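Local coordinates for uncharacterized protein (Legionella longbeachae NSW150, PDB 4JZA) that is a phosphoinositide phosphatase that probably removes the 3-phosphate from phosphatidylinositol 3-phosphate, consistent with a role in host lipid metabolism during infection, at residues A[406-420]-A[455-469]. Residues are numbered along the deposited sequence; the frame is centred on the assembly and turned at random.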
loop_
_atom_site.group_PDB
_atom_site.type_symbol
_atom_site.label_atom_id
_atom_site.label_comp_id
_atom_site.label_asym_id
_atom_site.label_seq_id
_atom_site.Cartn_x
_atom_site.Cartn_y
_atom_site.Cartn_z
ATOM N N SER A 406 19.382 -12.498 16.542
ATOM C CA SER A 406 20.206 -13.678 16.514
ATOM C C SER A 406 21.600 -13.330 17.038
ATOM O O SER A 406 21.932 -12.141 17.207
ATOM C CB SER A 406 20.329 -14.177 15.082
ATOM O OG SER A 406 21.092 -13.307 14.282
ATOM N N LYS A 407 22.393 -14.371 17.319
ATOM C CA LYS A 407 23.845 -14.227 17.539
ATOM C C LYS A 407 24.499 -15.001 16.394
ATOM O O LYS A 407 23.939 -15.992 15.908
ATOM C CB LYS A 407 24.294 -14.740 18.905
ATOM C CG LYS A 407 23.543 -14.194 20.128
ATOM C CD LYS A 407 22.052 -14.572 20.097
ATOM C CE LYS A 407 21.428 -14.867 21.457
ATOM N NZ LYS A 407 21.041 -13.621 22.169
ATOM N N ASN A 408 25.657 -14.525 15.936
ATOM C CA ASN A 408 26.246 -14.996 14.658
ATOM C C ASN A 408 26.803 -16.425 14.688
ATOM O O ASN A 408 27.144 -16.982 13.633
ATOM C CB ASN A 408 27.322 -14.024 14.168
ATOM C CG ASN A 408 26.741 -12.861 13.398
ATOM O OD1 ASN A 408 25.560 -12.851 13.063
ATOM N ND2 ASN A 408 27.569 -11.863 13.119
ATOM N N ASP A 409 26.864 -16.982 15.903
ATOM C CA ASP A 409 27.324 -18.345 16.211
ATOM C C ASP A 409 26.160 -19.332 16.440
ATOM O O ASP A 409 26.359 -20.544 16.395
ATOM C CB ASP A 409 28.164 -18.300 17.495
ATOM C CG ASP A 409 27.673 -17.215 18.482
ATOM O OD1 ASP A 409 27.675 -16.008 18.094
ATOM O OD2 ASP A 409 27.248 -17.552 19.611
ATOM N N GLN A 410 24.960 -18.803 16.710
ATOM C CA GLN A 410 23.793 -19.618 17.013
ATOM C C GLN A 410 22.944 -19.830 15.811
ATOM O O GLN A 410 22.987 -19.053 14.891
ATOM C CB GLN A 410 23.010 -19.023 18.186
ATOM C CG GLN A 410 23.622 -19.501 19.513
ATOM C CD GLN A 410 23.343 -18.614 20.726
ATOM O OE1 GLN A 410 24.117 -17.691 21.045
ATOM N NE2 GLN A 410 22.265 -18.937 21.449
ATOM N N LEU A 411 22.213 -20.929 15.802
ATOM C CA LEU A 411 21.392 -21.296 14.661
ATOM C C LEU A 411 20.303 -20.288 14.401
ATOM O O LEU A 411 19.765 -19.655 15.339
ATOM C CB LEU A 411 20.693 -22.610 14.910
ATOM C CG LEU A 411 21.320 -23.862 14.361
ATOM C CD1 LEU A 411 20.198 -24.897 14.385
ATOM C CD2 LEU A 411 21.872 -23.649 12.954
ATOM N N ALA A 412 19.954 -20.168 13.128
ATOM C CA ALA A 412 19.004 -19.146 12.715
ATOM C C ALA A 412 18.262 -19.635 11.529
ATOM O O ALA A 412 18.875 -20.062 10.545
ATOM C CB ALA A 412 19.733 -17.886 12.348
ATOM N N ILE A 413 16.940 -19.525 11.581
ATOM C CA ILE A 413 16.127 -19.949 10.448
ATOM C C ILE A 413 15.488 -18.767 9.760
ATOM O O ILE A 413 15.106 -17.785 10.409
ATOM C CB ILE A 413 15.071 -20.960 10.873
ATOM C CG1 ILE A 413 14.427 -21.577 9.634
ATOM C CG2 ILE A 413 14.035 -20.340 11.805
ATOM C CD1 ILE A 413 13.760 -22.891 9.941
ATOM N N LEU A 414 15.436 -18.843 8.431
ATOM C CA LEU A 414 14.617 -17.937 7.594
ATOM C C LEU A 414 13.522 -18.755 6.935
ATOM O O LEU A 414 13.705 -19.350 5.870
ATOM C CB LEU A 414 15.469 -17.273 6.519
ATOM C CG LEU A 414 14.994 -15.991 5.841
ATOM C CD1 LEU A 414 16.014 -15.473 4.831
ATOM C CD2 LEU A 414 13.655 -16.220 5.187
ATOM N N GLN A 415 12.381 -18.824 7.600
ATOM C CA GLN A 415 11.294 -19.661 7.137
ATOM C C GLN A 415 10.295 -18.843 6.342
ATOM O O GLN A 415 9.639 -17.971 6.879
ATOM C CB GLN A 415 10.602 -20.312 8.324
ATOM C CG GLN A 415 9.723 -21.486 7.961
ATOM C CD GLN A 415 8.831 -21.898 9.098
ATOM O OE1 GLN A 415 8.077 -21.093 9.627
ATOM N NE2 GLN A 415 8.910 -23.156 9.481
ATOM N N THR A 416 10.191 -19.125 5.053
ATOM C CA THR A 416 9.295 -18.373 4.202
ATOM C C THR A 416 8.115 -19.214 3.766
ATOM O O THR A 416 8.260 -20.370 3.399
ATOM C CB THR A 416 10.006 -17.836 2.953
ATOM O OG1 THR A 416 10.421 -18.927 2.133
ATOM C CG2 THR A 416 11.207 -17.019 3.342
ATOM N N LEU A 417 6.940 -18.608 3.805
ATOM C CA LEU A 417 5.729 -19.275 3.384
ATOM C C LEU A 417 5.212 -18.649 2.104
ATOM O O LEU A 417 4.229 -17.937 2.118
ATOM C CB LEU A 417 4.681 -19.182 4.484
ATOM C CG LEU A 417 5.148 -19.753 5.820
ATOM C CD1 LEU A 417 4.148 -19.496 6.928
ATOM C CD2 LEU A 417 5.451 -21.235 5.697
ATOM N N ILE A 418 5.892 -18.914 0.998
ATOM C CA ILE A 418 5.490 -18.366 -0.285
ATOM C C ILE A 418 5.500 -19.432 -1.368
ATOM O O ILE A 418 6.077 -20.489 -1.196
ATOM C CB ILE A 418 6.364 -17.170 -0.697
ATOM C CG1 ILE A 418 7.723 -17.633 -1.199
ATOM C CG2 ILE A 418 6.525 -16.207 0.460
ATOM C CD1 ILE A 418 8.646 -16.492 -1.533
ATOM N N SER A 419 4.843 -19.145 -2.482
ATOM C CA SER A 419 4.662 -20.128 -3.535
ATOM C C SER A 419 5.079 -19.638 -4.909
ATOM O O SER A 419 4.262 -19.140 -5.670
ATOM C CB SER A 419 3.209 -20.576 -3.575
ATOM O OG SER A 419 2.757 -20.887 -2.281
ATOM N N PRO A 420 6.355 -19.801 -5.219
ATOM C CA PRO A 420 6.909 -19.464 -6.534
ATOM C C PRO A 420 6.173 -20.206 -7.614
ATOM O O PRO A 420 5.901 -21.381 -7.433
ATOM C CB PRO A 420 8.339 -19.990 -6.467
ATOM C CG PRO A 420 8.630 -20.070 -5.020
ATOM C CD PRO A 420 7.353 -20.407 -4.341
ATOM N N ARG A 455 25.470 -12.962 2.648
ATOM C CA ARG A 455 25.652 -12.868 4.072
ATOM C C ARG A 455 26.339 -14.142 4.608
ATOM O O ARG A 455 26.623 -14.254 5.811
ATOM C CB ARG A 455 24.282 -12.568 4.724
ATOM C CG ARG A 455 24.168 -12.795 6.220
ATOM C CD ARG A 455 22.962 -12.142 6.855
ATOM N NE ARG A 455 23.321 -10.796 7.282
ATOM C CZ ARG A 455 23.552 -10.392 8.529
ATOM N NH1 ARG A 455 23.465 -11.222 9.548
ATOM N NH2 ARG A 455 23.858 -9.119 8.744
ATOM N N LYS A 456 26.676 -15.081 3.730
ATOM C CA LYS A 456 27.290 -16.346 4.177
ATOM C C LYS A 456 28.513 -16.106 5.073
ATOM O O LYS A 456 28.655 -16.748 6.104
ATOM C CB LYS A 456 27.663 -17.254 2.993
ATOM C CG LYS A 456 27.355 -18.728 3.258
ATOM C CD LYS A 456 25.988 -19.154 2.716
ATOM C CE LYS A 456 25.091 -19.834 3.762
ATOM N NZ LYS A 456 24.054 -20.737 3.169
ATOM N N GLU A 457 29.354 -15.149 4.691
ATOM C CA GLU A 457 30.540 -14.756 5.464
ATOM C C GLU A 457 30.219 -14.394 6.899
ATOM O O GLU A 457 30.958 -14.709 7.792
ATOM C CB GLU A 457 31.214 -13.525 4.819
ATOM C CG GLU A 457 31.709 -13.685 3.376
ATOM C CD GLU A 457 32.911 -14.609 3.259
ATOM O OE1 GLU A 457 32.823 -15.773 3.708
ATOM O OE2 GLU A 457 33.953 -14.165 2.723
ATOM N N THR A 458 29.128 -13.680 7.107
ATOM C CA THR A 458 28.817 -13.113 8.415
ATOM C C THR A 458 28.094 -14.077 9.334
ATOM O O THR A 458 28.272 -14.040 10.544
ATOM C CB THR A 458 27.940 -11.865 8.205
ATOM O OG1 THR A 458 28.652 -10.963 7.337
ATOM C CG2 THR A 458 27.540 -11.162 9.551
ATOM N N GLN A 459 27.268 -14.941 8.753
ATOM C CA GLN A 459 26.305 -15.749 9.523
ATOM C C GLN A 459 25.747 -16.837 8.643
ATOM O O GLN A 459 25.384 -16.616 7.480
ATOM C CB GLN A 459 25.182 -14.838 9.972
ATOM C CG GLN A 459 23.990 -15.484 10.619
ATOM C CD GLN A 459 23.099 -14.430 11.259
ATOM O OE1 GLN A 459 22.925 -13.359 10.702
ATOM N NE2 GLN A 459 22.559 -14.716 12.435
ATOM N N SER A 460 25.669 -18.036 9.163
ATOM C CA SER A 460 25.087 -19.046 8.331
ATOM C C SER A 460 23.618 -19.153 8.753
ATOM O O SER A 460 23.279 -19.070 9.958
ATOM C CB SER A 460 25.857 -20.340 8.410
ATOM O OG SER A 460 25.025 -21.282 8.964
ATOM N N ILE A 461 22.752 -19.290 7.745
ATOM C CA ILE A 461 21.303 -19.246 7.947
ATOM C C ILE A 461 20.619 -20.437 7.291
ATOM O O ILE A 461 20.879 -20.749 6.111
ATOM C CB ILE A 461 20.710 -17.945 7.358
ATOM C CG1 ILE A 461 21.237 -16.729 8.131
ATOM C CG2 ILE A 461 19.173 -17.956 7.378
ATOM C CD1 ILE A 461 21.004 -15.405 7.424
ATOM N N LEU A 462 19.734 -21.090 8.050
ATOM C CA LEU A 462 18.885 -22.147 7.484
ATOM C C LEU A 462 17.685 -21.547 6.747
ATOM O O LEU A 462 16.982 -20.689 7.253
ATOM C CB LEU A 462 18.429 -23.118 8.574
ATOM C CG LEU A 462 19.544 -23.935 9.230
ATOM C CD1 LEU A 462 19.047 -24.564 10.523
ATOM C CD2 LEU A 462 19.995 -24.988 8.241
ATOM N N GLN A 463 17.468 -22.015 5.541
ATOM C CA GLN A 463 16.396 -21.525 4.716
ATOM C C GLN A 463 15.365 -22.575 4.422
ATOM O O GLN A 463 15.665 -23.529 3.760
ATOM C CB GLN A 463 16.945 -21.073 3.369
ATOM C CG GLN A 463 17.573 -19.722 3.472
ATOM C CD GLN A 463 18.277 -19.288 2.215
ATOM O OE1 GLN A 463 19.438 -19.648 2.006
ATOM N NE2 GLN A 463 17.603 -18.459 1.391
ATOM N N ASN A 464 14.126 -22.364 4.825
ATOM C CA ASN A 464 13.075 -23.297 4.469
ATOM C C ASN A 464 11.926 -22.538 3.891
ATOM O O ASN A 464 11.525 -21.546 4.432
ATOM C CB ASN A 464 12.656 -24.112 5.684
ATOM C CG ASN A 464 13.818 -24.920 6.269
ATOM O OD1 ASN A 464 14.735 -24.379 6.901
ATOM N ND2 ASN A 464 13.798 -26.220 6.028
ATOM N N ASN A 465 11.447 -22.985 2.742
ATOM C CA ASN A 465 10.275 -22.430 2.102
ATOM C C ASN A 465 9.168 -23.465 1.946
ATOM O O ASN A 465 9.443 -24.571 1.508
ATOM C CB ASN A 465 10.599 -21.922 0.716
ATOM C CG ASN A 465 9.420 -21.261 0.096
ATOM O OD1 ASN A 465 8.852 -21.747 -0.875
ATOM N ND2 ASN A 465 8.985 -20.193 0.711
ATOM N N HIS A 466 7.924 -23.080 2.257
ATOM C CA HIS A 466 6.788 -23.987 2.201
ATOM C C HIS A 466 5.721 -23.485 1.304
ATOM O O HIS A 466 4.890 -22.653 1.690
ATOM C CB HIS A 466 6.235 -24.230 3.573
ATOM C CG HIS A 466 7.229 -24.880 4.468
ATOM N ND1 HIS A 466 7.691 -26.154 4.242
ATOM C CD2 HIS A 466 7.903 -24.405 5.531
ATOM C CE1 HIS A 466 8.584 -26.449 5.163
ATOM N NE2 HIS A 466 8.724 -25.405 5.962
ATOM N N PRO A 467 5.756 -23.974 0.069
ATOM C CA PRO A 467 4.780 -23.540 -0.880
ATOM C C PRO A 467 3.539 -24.297 -0.572
ATOM O O PRO A 467 3.618 -25.345 0.027
ATOM C CB PRO A 467 5.391 -23.953 -2.221
ATOM C CG PRO A 467 6.296 -25.086 -1.910
ATOM C CD PRO A 467 6.798 -24.819 -0.535
ATOM N N TYR A 468 2.400 -23.738 -0.931
ATOM C CA TYR A 468 1.119 -24.449 -0.857
ATOM C C TYR A 468 0.154 -23.701 -1.817
ATOM O O TYR A 468 -0.502 -22.725 -1.450
ATOM C CB TYR A 468 0.571 -24.578 0.582
ATOM C CG TYR A 468 -0.675 -25.422 0.618
ATOM C CD1 TYR A 468 -0.646 -26.724 0.154
ATOM C CD2 TYR A 468 -1.892 -24.920 1.064
ATOM C CE1 TYR A 468 -1.778 -27.515 0.134
ATOM C CE2 TYR A 468 -3.042 -25.706 1.053
ATOM C CZ TYR A 468 -2.970 -27.000 0.583
ATOM O OH TYR A 468 -4.042 -27.828 0.539
ATOM N N ASN A 469 0.123 -24.159 -3.062
ATOM C CA ASN A 469 -0.557 -23.453 -4.130
ATOM C C ASN A 469 -1.146 -24.426 -5.188
ATOM O O ASN A 469 -0.693 -25.573 -5.330
ATOM C CB ASN A 469 0.428 -22.467 -4.755
ATOM C CG ASN A 469 -0.258 -21.468 -5.671
ATOM O OD1 ASN A 469 -1.401 -21.018 -5.409
ATOM N ND2 ASN A 469 0.413 -21.148 -6.799
#
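Leu414 and Leu462 are linked through the backbone in a parallel beta-alpha-beta crossover: strands 412-416 and 462-465 lie side by side at the edge of the mixed sheet, and helix 441-454 connects them. Leu414 bonds to Leu462 O and Asn464 N, and Thr416 to Asn464 O and His466 N, the staggered ladder of a parallel pair. On the face covered by helix 441-454, the CG2 bump of Ile461 lies against Leu414 CB at 3.9 Å. There the side chains of Leu414 and Gln463 both meet Val452.

On the other face, where helix 524-542 covers Asn464 and His466, Leu462 CD1 nests against the fork of Leu411, 3.8 Å from CD2 and 4.0 Å from CD1. Ile413, with CG1 anti to its backbone N (chi1 -169°), runs at about a right angle to Asn464, its CD1 meeting Asn464 OD1. Farther along, the Leu417 CD2 methyl meets the edge of the His466 ring, whose NE2 shares Glu535 OE1 with Gln415 NE2, while Gln536 bonds Gln415 OE1.

Beyond the strands, small Ser419 lets the chains close up, its CB 3.6 Å from Asn469 CB and its OG accepting a hydrogen bond from Tyr468 N. At the far end, extended Gln459 reaches across: its NE2 donates in the amide plane to Ser406 OG at 2.7 Å, the same hydroxyl that also bonds Met403 O.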